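Local coordinates for antifreeze protein type II (Clupea harengus, PDB 2PY2) that probably binds ice and checks its growth in a calcium-dependent way, with a fold of the C-type lectin family, at residues K9-G13 against R14-F18; D27-E30 against S31-E35; S48-V51 against K52-S56; W75-M78 against D79-M83; Q103-G107 against I108-W112. All blocks are in the same frame, centred on the assembly; numbering follows the deposited sequence.

Overall arrangement
All five contacts are local, and they come in series along one C-type lectin-like chain. Contact 1 is the N-terminal hairpin and contact 5 the hairpin of strands 101-106 and 111-115; both belong to the same mixed sheet, their centres about 20 Å apart. Contacts 2 and 3 lie on helix 25-33 and at the end of helix 45-52, about 19 Å apart between centres. Contact 3 packs against both hairpins, on F11 and F16 of contact 1 and on M104 of contact 5. Contact 4 touches contact 2 through M78 and contact 5 through W77 against W112; side chains of contacts 4 and 5 each come within about 8 Å of the calcium ion.

Contact 1: K9-G13 against R14-F18; sequences KMFNG and RCFLF
Strands 9-11 and 14-18 run antiparallel through a type I' turn from F11 to R14, with four backbone hydrogen bonds pairing K9 with F16 and F11 with R14. The bond from F16 N to K9 O is short, 2.7 Å, while R14 N reaches F11 O from above the carbonyl plane, 57° out of it. Between these pairs M10 and C15 form a non-hydrogen-bonded pair, where C15 CA and M10 CA each turn a C-H to a carbonyl oxygen of the partner strand, K9 O and R14 O respectively. K9, F11, R14 and F16 share the other face. There the F16 ring lies edge-on to the first strand: K9 O and F11 O sit in its plane, and CE2 is 3.8 Å from F11 CB. Its CZ stands 3.5 Å above the guanidinium plane of R14, offset toward the rim. R14 bends at chi3 (64°) to bring the group there, and its NH1 goes on to a salt bridge with E47. F50 stacks on F11, while C15 is joined to C4 by a disulfide. With F16 CZ against one face and E47 at NH1, the guanidinium is probably limited in its swing.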
loop_
_atom_site.group_PDB
_atom_site.type_symbol
_atom_site.label_atom_id
_atom_site.label_comp_id
_atom_site.label_asym_id
_atom_site.label_seq_id
_atom_site.Cartn_x
_atom_site.Cartn_y
_atom_site.Cartn_z
ATOM N N LYS A 9 14.581 2.230 -1.961
ATOM C CA LYS A 9 14.877 3.358 -1.068
ATOM C C LYS A 9 14.670 2.970 0.396
ATOM O O LYS A 9 13.659 2.359 0.754
ATOM C CB LYS A 9 13.983 4.554 -1.407
ATOM C CG LYS A 9 14.075 5.035 -2.851
ATOM C CD LYS A 9 15.450 5.589 -3.188
ATOM C CE LYS A 9 15.470 6.205 -4.582
ATOM N NZ LYS A 9 15.145 5.210 -5.645
ATOM N N MET A 10 15.614 3.351 1.247
ATOM C CA MET A 10 15.548 2.997 2.658
ATOM C C MET A 10 14.857 3.973 3.596
ATOM O O MET A 10 15.023 5.186 3.492
ATOM C CB MET A 10 16.958 2.739 3.186
ATOM C CG MET A 10 17.027 2.463 4.671
ATOM S SD MET A 10 18.727 2.500 5.259
ATOM C CE MET A 10 18.863 4.217 5.783
ATOM N N PHE A 11 14.090 3.416 4.527
ATOM C CA PHE A 11 13.404 4.202 5.539
ATOM C C PHE A 11 13.074 3.332 6.742
ATOM O O PHE A 11 12.385 2.317 6.624
ATOM C CB PHE A 11 12.104 4.811 5.010
ATOM C CG PHE A 11 11.325 5.554 6.063
ATOM C CD1 PHE A 11 11.682 6.849 6.430
ATOM C CD2 PHE A 11 10.273 4.934 6.732
ATOM C CE1 PHE A 11 11.003 7.517 7.450
ATOM C CE2 PHE A 11 9.588 5.593 7.755
ATOM C CZ PHE A 11 9.953 6.883 8.115
ATOM N N ASN A 12 13.581 3.739 7.899
ATOM C CA ASN A 12 13.336 3.033 9.147
ATOM C C ASN A 12 13.562 1.529 9.080
ATOM O O ASN A 12 12.687 0.747 9.453
ATOM C CB ASN A 12 11.912 3.318 9.627
ATOM C CG ASN A 12 11.877 3.886 11.027
ATOM O OD1 ASN A 12 12.261 3.220 11.989
ATOM N ND2 ASN A 12 11.426 5.132 11.149
ATOM N N GLY A 13 14.732 1.129 8.593
ATOM C CA GLY A 13 15.064 -0.283 8.523
ATOM C C GLY A 13 14.416 -1.108 7.430
ATOM O O GLY A 13 14.593 -2.326 7.390
ATOM N N ARG A 14 13.666 -0.464 6.544
ATOM C CA ARG A 14 13.009 -1.183 5.459
ATOM C C ARG A 14 13.386 -0.543 4.128
ATOM O O ARG A 14 13.840 0.604 4.088
ATOM C CB ARG A 14 11.490 -1.119 5.631
ATOM C CG ARG A 14 11.003 -1.438 7.032
ATOM C CD ARG A 14 9.563 -0.968 7.216
ATOM N NE ARG A 14 8.648 -1.675 6.334
ATOM C CZ ARG A 14 7.392 -1.304 6.106
ATOM N NH1 ARG A 14 6.899 -0.219 6.696
ATOM N NH2 ARG A 14 6.630 -2.022 5.292
ATOM N N CYS A 15 13.203 -1.293 3.046
ATOM C CA CYS A 15 13.490 -0.801 1.703
ATOM C C CYS A 15 12.161 -0.731 0.962
ATOM O O CYS A 15 11.328 -1.630 1.074
ATOM C CB CYS A 15 14.458 -1.735 0.972
ATOM S SG CYS A 15 16.063 -1.934 1.816
ATOM N N PHE A 16 11.971 0.345 0.212
ATOM C CA PHE A 16 10.731 0.563 -0.522
ATOM C C PHE A 16 10.943 0.713 -2.013
ATOM O O PHE A 16 12.003 1.159 -2.466
ATOM C CB PHE A 16 10.042 1.823 0.003
ATOM C CG PHE A 16 9.583 1.715 1.425
ATOM C CD1 PHE A 16 8.268 1.368 1.723
ATOM C CD2 PHE A 16 10.464 1.964 2.471
ATOM C CE1 PHE A 16 7.841 1.275 3.038
ATOM C CE2 PHE A 16 10.045 1.873 3.797
ATOM C CZ PHE A 16 8.733 1.528 4.083
ATOM N N LEU A 17 9.923 0.345 -2.779
ATOM C CA LEU A 17 9.991 0.463 -4.221
ATOM C C LEU A 17 8.622 0.788 -4.786
ATOM O O LEU A 17 7.615 0.207 -4.375
ATOM C CB LEU A 17 10.504 -0.832 -4.854
ATOM C CG LEU A 17 10.638 -0.799 -6.380
ATOM C CD1 LEU A 17 11.729 0.189 -6.774
ATOM C CD2 LEU A 17 10.983 -2.180 -6.903
ATOM N N PHE A 18 8.598 1.740 -5.713
ATOM C CA PHE A 18 7.375 2.139 -6.386
ATOM C C PHE A 18 7.343 1.359 -7.693
ATOM O O PHE A 18 8.279 1.439 -8.497
ATOM C CB PHE A 18 7.378 3.646 -6.686
ATOM C CG PHE A 18 6.201 4.108 -7.513
ATOM C CD1 PHE A 18 4.911 4.112 -6.983
ATOM C CD2 PHE A 18 6.383 4.545 -8.820
ATOM C CE1 PHE A 18 3.819 4.548 -7.747
ATOM C CE2 PHE A 18 5.298 4.986 -9.594
ATOM C CZ PHE A 18 4.013 4.986 -9.055
#

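Contact 2: D27-E30 against S31-E35; sequences DAQE and SCMKE
M33 lays its CG and SD beside the side chain of Q29 one turn earlier, CG lying 3.7 Å from NE2 and the two chains crossing at a slant. Both belong to helix 25-33 of the C-type lectin-like fold, near its C-terminal end. The backbone bonds are those of an alpha helix: S31 N to D27 O, C32 N to A28 O, M33 N to Q29 O at 2.9 Å, and a longer K34 N to E30 O at 3.2 Å. Q29 starts with CG anti to its backbone N (chi1 169°) and then bends at chi2, bringing the amide back beside M33. That amide is held at both ends by strand 38-39, OE1 accepting from L39 N and NE2 donating to N38 OD1. On the buried side A28 and C32 pack on L39, and C32 is tied to C125 by a disulfide. Along the outer side the K34 chain runs past E30 O, its CG 3.7 Å from that oxygen. C32 SG lies 3.4 Å from A28 O, the carbonyl that also accepts C32 N.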
loop_
_atom_site.group_PDB
_atom_site.type_symbol
_atom_site.label_atom_id
_atom_site.label_comp_id
_atom_site.label_asym_id
_atom_site.label_seq_id
_atom_site.Cartn_x
_atom_site.Cartn_y
_atom_site.Cartn_z
ATOM N N ASP A 27 -2.023 -9.325 -8.391
ATOM C CA ASP A 27 -0.845 -9.325 -9.268
ATOM C C ASP A 27 0.246 -8.417 -8.691
ATOM O O ASP A 27 1.432 -8.711 -8.806
ATOM C CB ASP A 27 -1.209 -8.865 -10.688
ATOM C CG ASP A 27 -1.820 -9.980 -11.535
ATOM O OD1 ASP A 27 -1.781 -11.154 -11.103
ATOM O OD2 ASP A 27 -2.330 -9.688 -12.642
ATOM N N ALA A 28 -0.164 -7.310 -8.071
ATOM C CA ALA A 28 0.782 -6.383 -7.450
ATOM C C ALA A 28 1.527 -7.085 -6.310
ATOM O O ALA A 28 2.744 -6.943 -6.157
ATOM C CB ALA A 28 0.038 -5.162 -6.912
ATOM N N GLN A 29 0.792 -7.830 -5.492
ATOM C CA GLN A 29 1.392 -8.555 -4.380
ATOM C C GLN A 29 2.317 -9.645 -4.909
ATOM O O GLN A 29 3.414 -9.852 -4.382
ATOM C CB GLN A 29 0.299 -9.163 -3.502
ATOM C CG GLN A 29 0.804 -10.160 -2.457
ATOM C CD GLN A 29 1.671 -9.534 -1.379
ATOM O OE1 GLN A 29 1.788 -8.306 -1.274
ATOM N NE2 GLN A 29 2.274 -10.382 -0.553
ATOM N N GLU A 30 1.878 -10.335 -5.957
ATOM C CA GLU A 30 2.682 -11.391 -6.567
ATOM C C GLU A 30 3.976 -10.772 -7.101
ATOM O O GLU A 30 5.060 -11.331 -6.942
ATOM C CB GLU A 30 1.900 -12.064 -7.704
ATOM C CG GLU A 30 0.622 -12.785 -7.240
ATOM C CD GLU A 30 -0.245 -13.309 -8.393
ATOM O OE1 GLU A 30 0.242 -14.162 -9.172
ATOM O OE2 GLU A 30 -1.418 -12.869 -8.517
ATOM N N SER A 31 3.854 -9.604 -7.721
ATOM C CA SER A 31 5.014 -8.915 -8.267
ATOM C C SER A 31 6.010 -8.590 -7.148
ATOM O O SER A 31 7.220 -8.738 -7.331
ATOM C CB SER A 31 4.567 -7.640 -8.990
ATOM O OG SER A 31 5.638 -7.052 -9.708
ATOM N N CYS A 32 5.514 -8.169 -5.983
ATOM C CA CYS A 32 6.412 -7.863 -4.867
ATOM C C CYS A 32 7.087 -9.129 -4.339
ATOM O O CYS A 32 8.272 -9.121 -3.983
ATOM C CB CYS A 32 5.673 -7.223 -3.688
ATOM S SG CYS A 32 4.896 -5.587 -3.914
ATOM N N MET A 33 6.325 -10.215 -4.281
ATOM C CA MET A 33 6.848 -11.472 -3.773
ATOM C C MET A 33 8.016 -11.991 -4.586
ATOM O O MET A 33 8.871 -12.691 -4.058
ATOM C CB MET A 33 5.735 -12.511 -3.720
ATOM C CG MET A 33 4.719 -12.208 -2.640
ATOM S SD MET A 33 3.326 -13.310 -2.736
ATOM C CE MET A 33 4.024 -14.827 -2.001
ATOM N N LYS A 34 8.051 -11.647 -5.868
ATOM C CA LYS A 34 9.144 -12.083 -6.734
ATOM C C LYS A 34 10.456 -11.450 -6.283
ATOM O O LYS A 34 11.541 -11.929 -6.621
ATOM C CB LYS A 34 8.856 -11.701 -8.184
ATOM C CG LYS A 34 7.882 -12.635 -8.876
ATOM C CD LYS A 34 7.664 -12.255 -10.336
ATOM C CE LYS A 34 6.817 -11.001 -10.473
ATOM N NZ LYS A 34 6.575 -10.648 -11.902
ATOM N N GLU A 35 10.346 -10.376 -5.507
ATOM C CA GLU A 35 11.511 -9.658 -5.004
ATOM C C GLU A 35 11.697 -9.848 -3.499
ATOM O O GLU A 35 12.397 -9.069 -2.854
ATOM C CB GLU A 35 11.367 -8.163 -5.301
ATOM C CG GLU A 35 11.172 -7.831 -6.768
ATOM C CD GLU A 35 12.387 -8.174 -7.601
ATOM O OE1 GLU A 35 13.473 -7.614 -7.327
ATOM O OE2 GLU A 35 12.255 -9.002 -8.531
#

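Contact 3: S48-V51 against K52-S56; sequences STFV and KELTS
Backbone hydrogen bonds close the end of helix 45-52 here: E53 N reaches T49 O at 3.0 Å, with a second, weak bond to F50 O. The next bond is shorter in span, L54 N to V51 O at 2.8 Å, and its donor stands 60° out of the carbonyl plane. A type I turn spans K52 to T55, with T55 N bonded to K52 O. Apolar contact comes from F50 and L54, whose side chains meet at an angle, ring atom CE2 lying 4.1 Å from CD1. L54 CB also sits 3.3 Å from V51 O, and T55 puts its CG2 3.6 Å from the same oxygen. In the C-type lectin-like fold this helix end packs on the sheet and its N-terminal hairpin: F50 meets F16, while V51 touches F16 and M104. Among the charged chains, K52 runs extended past S48, CE lying 4.0 Å from OG, and NZ donates to K110 O in the hairpin of strands 101-106 and 111-115. E53 is likewise extended beyond CG, and with CG anti to the carbonyl carbon (chi1 -64°) that atom lies 3.2 Å from T49 O.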
loop_
_atom_site.group_PDB
_atom_site.type_symbol
_atom_site.label_atom_id
_atom_site.label_comp_id
_atom_site.label_asym_id
_atom_site.label_seq_id
_atom_site.Cartn_x
_atom_site.Cartn_y
_atom_site.Cartn_z
ATOM N N SER A 48 4.323 7.462 5.847
ATOM C CA SER A 48 3.385 7.818 4.799
ATOM C C SER A 48 3.993 8.877 3.898
ATOM O O SER A 48 3.891 8.801 2.683
ATOM C CB SER A 48 2.092 8.365 5.396
ATOM O OG SER A 48 1.232 8.796 4.355
ATOM N N THR A 49 4.626 9.874 4.508
ATOM C CA THR A 49 5.250 10.944 3.747
ATOM C C THR A 49 6.396 10.407 2.891
ATOM O O THR A 49 6.523 10.762 1.716
ATOM C CB THR A 49 5.746 12.041 4.706
ATOM O OG1 THR A 49 4.612 12.594 5.383
ATOM C CG2 THR A 49 6.479 13.143 3.955
ATOM N N PHE A 50 7.215 9.535 3.472
ATOM C CA PHE A 50 8.330 8.948 2.743
ATOM C C PHE A 50 7.844 8.191 1.512
ATOM O O PHE A 50 8.408 8.325 0.427
ATOM C CB PHE A 50 9.122 7.984 3.629
ATOM C CG PHE A 50 10.253 7.308 2.908
ATOM C CD1 PHE A 50 11.475 7.954 2.746
ATOM C CD2 PHE A 50 10.077 6.052 2.336
ATOM C CE1 PHE A 50 12.511 7.358 2.020
ATOM C CE2 PHE A 50 11.101 5.448 1.608
ATOM C CZ PHE A 50 12.319 6.102 1.449
ATOM N N VAL A 51 6.800 7.386 1.678
ATOM C CA VAL A 51 6.287 6.630 0.546
ATOM C C VAL A 51 5.652 7.559 -0.483
ATOM O O VAL A 51 5.795 7.341 -1.685
ATOM C CB VAL A 51 5.272 5.552 0.997
ATOM C CG1 VAL A 51 5.964 4.537 1.892
ATOM C CG2 VAL A 51 4.125 6.190 1.725
ATOM N N LYS A 52 4.964 8.604 -0.029
ATOM C CA LYS A 52 4.372 9.537 -0.978
ATOM C C LYS A 52 5.460 10.150 -1.854
ATOM O O LYS A 52 5.239 10.415 -3.027
ATOM C CB LYS A 52 3.598 10.643 -0.255
ATOM C CG LYS A 52 2.224 10.196 0.220
ATOM C CD LYS A 52 1.431 11.351 0.814
ATOM C CE LYS A 52 0.008 10.919 1.145
ATOM N NZ LYS A 52 -0.767 12.026 1.784
ATOM N N GLU A 53 6.644 10.359 -1.288
ATOM C CA GLU A 53 7.744 10.940 -2.052
ATOM C C GLU A 53 8.281 9.990 -3.120
ATOM O O GLU A 53 9.096 10.378 -3.950
ATOM C CB GLU A 53 8.874 11.370 -1.115
ATOM C CG GLU A 53 8.464 12.476 -0.164
ATOM C CD GLU A 53 9.561 12.855 0.803
ATOM O OE1 GLU A 53 10.101 11.951 1.480
ATOM O OE2 GLU A 53 9.876 14.060 0.887
ATOM N N LEU A 54 7.820 8.744 -3.104
ATOM C CA LEU A 54 8.250 7.766 -4.098
ATOM C C LEU A 54 7.261 7.692 -5.258
ATOM O O LEU A 54 7.540 7.048 -6.273
ATOM C CB LEU A 54 8.354 6.372 -3.473
ATOM C CG LEU A 54 9.396 6.128 -2.389
ATOM C CD1 LEU A 54 9.359 4.666 -1.979
ATOM C CD2 LEU A 54 10.769 6.498 -2.915
ATOM N N THR A 55 6.120 8.363 -5.110
ATOM C CA THR A 55 5.066 8.322 -6.118
ATOM C C THR A 55 4.977 9.506 -7.091
ATOM O O THR A 55 3.945 9.712 -7.727
ATOM C CB THR A 55 3.696 8.117 -5.436
ATOM O OG1 THR A 55 3.380 9.250 -4.613
ATOM C CG2 THR A 55 3.746 6.883 -4.550
ATOM N N SER A 56 6.066 10.263 -7.203
ATOM C CA SER A 56 6.160 11.412 -8.113
ATOM C C SER A 56 5.373 12.644 -7.685
ATOM O O SER A 56 4.558 12.595 -6.759
ATOM C CB SER A 56 5.738 11.008 -9.531
ATOM O OG SER A 56 4.335 11.111 -9.718
#

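Contact 4: W75-M78 against D79-M83; sequences WFWM and DSTSM
D79 OD1 is gripped by T81 twice, by the backbone N at 3.1 Å and by OG1 at 2.6 Å, both from the same face of the carboxylate, while W77 CB lies 3.3 Å from it. The bond from T81 N makes an Asx turn. It overlaps the type I turn from W77 to S80, in which S80 N donates to W77 O, and it carries the chain from strand 76-77 into the loop after it in this C-type lectin-like fold. CG of D79 lies between its backbone N and carbonyl carbon (chi1 62°), which turns OD1 toward T81 N and OG1 and toward W77 CB. The other oxygen, OD2, accepts from S41 OG. The buried indole of W77 carries the apolar contact: M83 CE sits over one face, 3.6 Å from the centroid of the six-membered ring, a CH-pi contact, and SD makes an oblique Met-aromatic contact with the five-membered ring. M83 bends at chi2 (-69°) and also touches W75, CE lying 3.7 Å from CB. H43 meets the indole as well. One water bridges the strand and the loop, accepting from W77 N at 2.9 Å and donating to T81 O.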
loop_
_atom_site.group_PDB
_atom_site.type_symbol
_atom_site.label_atom_id
_atom_site.label_comp_id
_atom_site.label_asym_id
_atom_site.label_seq_id
_atom_site.Cartn_x
_atom_site.Cartn_y
_atom_site.Cartn_z
ATOM N N TRP A 75 -8.864 -5.515 9.596
ATOM C CA TRP A 75 -7.765 -5.204 8.694
ATOM C C TRP A 75 -6.435 -5.882 8.987
ATOM O O TRP A 75 -5.989 -5.947 10.134
ATOM C CB TRP A 75 -7.551 -3.690 8.669
ATOM C CG TRP A 75 -8.766 -2.959 8.220
ATOM C CD1 TRP A 75 -9.799 -2.528 9.001
ATOM C CD2 TRP A 75 -9.130 -2.661 6.872
ATOM N NE1 TRP A 75 -10.789 -1.985 8.222
ATOM C CE2 TRP A 75 -10.405 -2.054 6.908
ATOM C CE3 TRP A 75 -8.507 -2.853 5.632
ATOM C CZ2 TRP A 75 -11.071 -1.639 5.753
ATOM C CZ3 TRP A 75 -9.169 -2.443 4.480
ATOM C CH2 TRP A 75 -10.440 -1.843 4.551
ATOM N N PHE A 76 -5.796 -6.370 7.928
ATOM C CA PHE A 76 -4.508 -7.039 8.051
ATOM C C PHE A 76 -3.543 -6.533 6.987
ATOM O O PHE A 76 -3.964 -6.184 5.881
ATOM C CB PHE A 76 -4.669 -8.547 7.860
ATOM C CG PHE A 76 -5.513 -9.202 8.906
ATOM C CD1 PHE A 76 -4.980 -9.512 10.153
ATOM C CD2 PHE A 76 -6.840 -9.489 8.655
ATOM C CE1 PHE A 76 -5.767 -10.104 11.139
ATOM C CE2 PHE A 76 -7.641 -10.082 9.636
ATOM C CZ PHE A 76 -7.102 -10.389 10.878
ATOM N N TRP A 77 -2.262 -6.487 7.348
ATOM C CA TRP A 77 -1.187 -6.105 6.437
ATOM C C TRP A 77 -0.592 -7.433 5.981
ATOM O O TRP A 77 -0.473 -8.360 6.777
ATOM C CB TRP A 77 -0.093 -5.316 7.159
ATOM C CG TRP A 77 -0.431 -3.905 7.504
ATOM C CD1 TRP A 77 -0.424 -3.350 8.750
ATOM C CD2 TRP A 77 -0.744 -2.840 6.592
ATOM N NE1 TRP A 77 -0.704 -2.008 8.673
ATOM C CE2 TRP A 77 -0.906 -1.667 7.360
ATOM C CE3 TRP A 77 -0.898 -2.764 5.201
ATOM C CZ2 TRP A 77 -1.217 -0.425 6.784
ATOM C CZ3 TRP A 77 -1.207 -1.526 4.626
ATOM C CH2 TRP A 77 -1.363 -0.375 5.422
ATOM N N MET A 78 -0.198 -7.521 4.717
ATOM C CA MET A 78 0.372 -8.754 4.186
ATOM C C MET A 78 1.705 -9.143 4.822
ATOM O O MET A 78 2.095 -10.309 4.769
ATOM C CB MET A 78 0.543 -8.655 2.670
ATOM C CG MET A 78 -0.758 -8.697 1.906
ATOM S SD MET A 78 -1.733 -10.189 2.267
ATOM C CE MET A 78 -0.729 -11.435 1.457
ATOM N N ASP A 79 2.406 -8.180 5.416
ATOM C CA ASP A 79 3.684 -8.486 6.052
ATOM C C ASP A 79 3.520 -8.833 7.525
ATOM O O ASP A 79 4.497 -8.904 8.267
ATOM C CB ASP A 79 4.672 -7.319 5.887
ATOM C CG ASP A 79 4.188 -6.039 6.544
ATOM O OD1 ASP A 79 3.167 -6.079 7.267
ATOM O OD2 ASP A 79 4.837 -4.990 6.339
ATOM N N SER A 80 2.274 -9.049 7.935
ATOM C CA SER A 80 1.919 -9.418 9.306
ATOM C C SER A 80 2.277 -8.429 10.420
ATOM O O SER A 80 2.377 -8.810 11.589
ATOM C CB SER A 80 2.487 -10.801 9.644
ATOM O OG SER A 80 3.893 -10.759 9.788
ATOM N N THR A 81 2.461 -7.158 10.065
ATOM C CA THR A 81 2.752 -6.131 11.061
ATOM C C THR A 81 1.410 -5.620 11.596
ATOM O O THR A 81 0.362 -5.889 11.015
ATOM C CB THR A 81 3.549 -4.953 10.448
ATOM O OG1 THR A 81 2.841 -4.433 9.318
ATOM C CG2 THR A 81 4.931 -5.419 9.996
ATOM N N SER A 82 1.428 -4.868 12.686
ATOM C CA SER A 82 0.170 -4.387 13.252
ATOM C C SER A 82 -0.487 -3.216 12.517
ATOM O O SER A 82 0.181 -2.404 11.883
ATOM C CB SER A 82 0.371 -4.003 14.720
ATOM O OG SER A 82 -0.867 -3.664 15.323
ATOM N N MET A 83 -1.812 -3.161 12.604
ATOM C CA MET A 83 -2.601 -2.084 12.008
ATOM C C MET A 83 -2.713 -1.031 13.101
ATOM O O MET A 83 -3.688 -0.999 13.854
ATOM C CB MET A 83 -3.997 -2.584 11.635
ATOM C CG MET A 83 -4.165 -2.943 10.170
ATOM S SD MET A 83 -4.106 -1.498 9.084
ATOM C CE MET A 83 -4.300 -2.305 7.449
HETATM O O HOH W 1 -1.841 -7.388 10.066
#

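Contact 5: Q103-G107 against I108-W112; sequences QMNVG and IGKCW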
loop_
_atom_site.group_PDB
_atom_site.type_symbol
_atom_site.label_atom_id
_atom_site.label_comp_id
_atom_site.label_asym_id
_atom_site.label_seq_id
_atom_site.Cartn_x
_atom_site.Cartn_y
_atom_site.Cartn_z
ATOM N N GLN A 103 -6.062 1.342 -1.094
ATOM C CA GLN A 103 -5.414 2.128 -2.134
ATOM C C GLN A 103 -5.031 3.454 -1.477
ATOM O O GLN A 103 -5.854 4.051 -0.778
ATOM C CB GLN A 103 -6.392 2.416 -3.278
ATOM C CG GLN A 103 -5.747 3.153 -4.431
ATOM C CD GLN A 103 -6.742 3.617 -5.487
ATOM O OE1 GLN A 103 -6.354 4.262 -6.450
ATOM N NE2 GLN A 103 -8.026 3.295 -5.306
ATOM N N MET A 104 -3.800 3.909 -1.689
ATOM C CA MET A 104 -3.371 5.193 -1.122
ATOM C C MET A 104 -3.290 6.264 -2.229
ATOM O O MET A 104 -3.466 5.958 -3.413
ATOM C CB MET A 104 -2.011 5.057 -0.421
ATOM C CG MET A 104 -0.809 4.912 -1.349
ATOM S SD MET A 104 0.760 5.001 -0.437
ATOM C CE MET A 104 0.942 6.819 -0.271
ATOM N N ASN A 105 -3.025 7.518 -1.844
ATOM C CA ASN A 105 -2.944 8.624 -2.811
ATOM C C ASN A 105 -4.238 8.795 -3.605
ATOM O O ASN A 105 -4.204 9.145 -4.781
ATOM C CB ASN A 105 -1.803 8.398 -3.810
ATOM C CG ASN A 105 -0.470 8.924 -3.314
ATOM O OD1 ASN A 105 0.584 8.627 -3.896
ATOM N ND2 ASN A 105 -0.501 9.717 -2.249
ATOM N N VAL A 106 -5.371 8.552 -2.962
ATOM C CA VAL A 106 -6.664 8.639 -3.626
ATOM C C VAL A 106 -7.308 10.006 -3.486
ATOM O O VAL A 106 -7.301 10.592 -2.401
ATOM C CB VAL A 106 -7.635 7.580 -3.053
ATOM C CG1 VAL A 106 -8.962 7.595 -3.811
ATOM C CG2 VAL A 106 -6.980 6.205 -3.119
ATOM N N GLY A 107 -7.858 10.504 -4.593
ATOM C CA GLY A 107 -8.543 11.787 -4.583
ATOM C C GLY A 107 -7.681 13.016 -4.373
ATOM O O GLY A 107 -6.455 12.937 -4.364
ATOM N N ILE A 108 -8.325 14.166 -4.196
ATOM C CA ILE A 108 -7.575 15.399 -3.994
ATOM C C ILE A 108 -6.889 15.409 -2.637
ATOM O O ILE A 108 -5.888 16.091 -2.449
ATOM C CB ILE A 108 -8.482 16.651 -4.099
ATOM C CG1 ILE A 108 -9.457 16.702 -2.925
ATOM C CG2 ILE A 108 -9.255 16.620 -5.401
ATOM C CD1 ILE A 108 -10.270 17.981 -2.887
ATOM N N GLY A 109 -7.437 14.653 -1.694
ATOM C CA GLY A 109 -6.850 14.593 -0.366
ATOM C C GLY A 109 -5.672 13.639 -0.257
ATOM O O GLY A 109 -5.001 13.602 0.775
ATOM N N LYS A 110 -5.429 12.860 -1.311
ATOM C CA LYS A 110 -4.328 11.896 -1.341
ATOM C C LYS A 110 -4.311 11.016 -0.085
ATOM O O LYS A 110 -3.276 10.843 0.557
ATOM C CB LYS A 110 -2.987 12.628 -1.489
ATOM C CG LYS A 110 -2.878 13.501 -2.736
ATOM C CD LYS A 110 -3.047 12.689 -4.015
ATOM C CE LYS A 110 -2.799 13.538 -5.262
ATOM N NZ LYS A 110 -2.835 12.706 -6.497
ATOM N N CYS A 111 -5.466 10.443 0.236
ATOM C CA CYS A 111 -5.635 9.592 1.412
ATOM C C CYS A 111 -5.969 8.145 1.026
ATOM O O CYS A 111 -5.929 7.783 -0.155
ATOM C CB CYS A 111 -6.748 10.170 2.284
ATOM S SG CYS A 111 -8.021 10.978 1.265
ATOM N N TRP A 112 -6.312 7.329 2.019
ATOM C CA TRP A 112 -6.641 5.920 1.769
ATOM C C TRP A 112 -8.116 5.689 1.504
ATOM O O TRP A 112 -8.991 6.335 2.084
ATOM C CB TRP A 112 -6.246 5.038 2.949
ATOM C CG TRP A 112 -4.792 5.009 3.315
ATOM C CD1 TRP A 112 -3.779 5.743 2.773
ATOM C CD2 TRP A 112 -4.213 4.241 4.369
ATOM N NE1 TRP A 112 -2.601 5.482 3.431
ATOM C CE2 TRP A 112 -2.842 4.562 4.419
ATOM C CE3 TRP A 112 -4.724 3.310 5.282
ATOM C CZ2 TRP A 112 -1.971 3.987 5.352
ATOM C CZ3 TRP A 112 -3.856 2.739 6.211
ATOM C CH2 TRP A 112 -2.496 3.081 6.236
HETATM O O HOH W 2 -5.198 11.234 -6.381
HETATM O O HOH W 3 -2.514 8.205 0.928
HETATM O O HOH W 4 -9.320 12.674 -1.495
#
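K110 reaches back across the hairpin to the first strand: its CB lies beside N105, CG is 4.0 Å from G107 O, CD 3.4 Å and CE 3.8 Å from the same oxygen, and NZ ends on L59 O, D58 O and a water. Strands 101-106 and 111-115 of the C-type lectin-like fold are joined here by a type I turn from G107 to K110, with a G1 bulge on each side of the V106-C111 pair. N105 and V106 both face C111, and K110 and C111 both face V106. V106 N bonds to C111 O at 3.0 Å, and C111 N returns to V106 O. CG of K110 is anti to its carbonyl carbon, and a bend at chi2 (-60°) folds the chain over the turn. The water on NZ donates in turn to N105 O and G107 O. Toward the core, M104 CB lies 3.7 Å from W112 CD1. C111 is linked to C89 by a disulfide. A second water bridges the bulge, accepting from N105 N at 2.9 Å and donating to K110 O at 2.8 Å, in the plane of the W112 ring at its edge.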